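PDB 4ZKQ: putative uncharacterized protein from Cricetid herpesvirus 2, which probably acts as a viral chemokine-binding decoy receptor, intercepting host chemokines during infection by a rodent gammaherpesvirus. Local coordinates for residues G154-G157 with H158-I161. Sequence-based numbering, arbitrary orientation.
Sequences GPDG and HLCI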
loop_
_atom_site.group_PDB
_atom_site.type_symbol
_atom_site.label_atom_id
_atom_site.label_comp_id
_atom_site.label_asym_id
_atom_site.label_seq_id
_atom_site.Cartn_x
_atom_site.Cartn_y
_atom_site.Cartn_z
ATOM N N GLY A 154 8.769 -5.139 27.799
ATOM C CA GLY A 154 9.077 -4.103 28.773
ATOM C C GLY A 154 8.329 -2.815 28.512
ATOM O O GLY A 154 7.436 -2.780 27.662
ATOM N N PRO A 155 8.679 -1.753 29.257
ATOM C CA PRO A 155 8.159 -0.411 28.988
ATOM C C PRO A 155 9.064 0.374 28.045
ATOM O O PRO A 155 8.632 1.387 27.507
ATOM C CB PRO A 155 8.123 0.243 30.381
ATOM C CG PRO A 155 8.766 -0.764 31.340
ATOM C CD PRO A 155 9.469 -1.771 30.498
ATOM N N ASP A 156 10.296 -0.094 27.854
ATOM C CA ASP A 156 11.305 0.649 27.098
ATOM C C ASP A 156 11.670 -0.011 25.766
ATOM O O ASP A 156 12.502 0.511 25.024
ATOM C CB ASP A 156 12.572 0.814 27.943
ATOM C CG ASP A 156 12.355 1.694 29.159
ATOM O OD1 ASP A 156 11.655 2.722 29.036
ATOM O OD2 ASP A 156 12.883 1.358 30.238
ATOM N N GLY A 157 11.058 -1.156 25.474
ATOM C CA GLY A 157 11.351 -1.887 24.251
ATOM C C GLY A 157 11.157 -1.064 22.989
ATOM O O GLY A 157 11.994 -1.089 22.087
ATOM N N HIS A 158 10.054 -0.325 22.929
ATOM C CA HIS A 158 9.743 0.498 21.764
ATOM C C HIS A 158 10.853 1.495 21.426
ATOM O O HIS A 158 10.998 1.907 20.273
ATOM C CB HIS A 158 8.436 1.252 21.991
ATOM C CG HIS A 158 8.543 2.352 22.999
ATOM N ND1 HIS A 158 8.560 2.117 24.357
ATOM C CD2 HIS A 158 8.641 3.692 22.846
ATOM C CE1 HIS A 158 8.666 3.270 24.998
ATOM N NE2 HIS A 158 8.716 4.240 24.106
ATOM N N LEU A 159 11.640 1.876 22.427
ATOM C CA LEU A 159 12.689 2.873 22.233
ATOM C C LEU A 159 13.862 2.346 21.415
ATOM O O LEU A 159 14.724 3.119 21.008
ATOM C CB LEU A 159 13.210 3.378 23.582
ATOM C CG LEU A 159 12.211 4.104 24.484
ATOM C CD1 LEU A 159 12.858 4.427 25.815
ATOM C CD2 LEU A 159 11.701 5.374 23.822
ATOM N N CYS A 160 13.907 1.037 21.185
ATOM C CA CYS A 160 14.997 0.448 20.406
ATOM C C CYS A 160 14.720 0.495 18.895
ATOM O O CYS A 160 15.631 0.315 18.089
ATOM C CB CYS A 160 15.241 -0.997 20.846
ATOM S SG CYS A 160 15.583 -1.195 22.629
ATOM N N ILE A 161 13.469 0.738 18.514
ATOM C CA ILE A 161 13.109 0.783 17.098
ATOM C C ILE A 161 12.929 2.233 16.649
ATOM O O ILE A 161 11.904 2.845 16.919
ATOM C CB ILE A 161 11.825 -0.021 16.823
ATOM C CG1 ILE A 161 11.979 -1.456 17.346
ATOM C CG2 ILE A 161 11.522 -0.044 15.324
ATOM C CD1 ILE A 161 10.670 -2.158 17.590
#
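Two successive i-to-i+3 backbone bonds wind D156 through C160 into a short 3-10 turn. C160 N donates to G157 O at 3.0 Å in a nearly straight bond, 166° at the hydrogen. One residue earlier, L159 N reaches D156 O at 3.1 Å, more bent at 145°. A third backbone bond of the same spacing, I161 N to H158 O at 3.3 Å, comes last, at the first residue of strand 161-169. H158 bends its ring back over the start of the turn: CG sits between the backbone N and the carbonyl carbon (chi1 71°), which brings the ring edge to the P155 carbonyl, with CE1 3.1 Å from P155 O. One ring face receives CG of L159, offset toward the rim, and the H158 side chain also touches F62. The side chains of D156 and L159 run alongside each other, the methyl CD1 of L159 lying 3.8 Å from OD1 of D156. The leucine CB also lies 3.3 Å from D156 O. C160 turns SG beside its own backbone N, where the sulfur passes 3.6 Å from G157 O and forms a disulfide with C96. The arrangement is a 3-10 turn, linked to C96 by the C160 disulfide, in the connection between strands 147-152 and 161-169, which belong to two different beta-sheets.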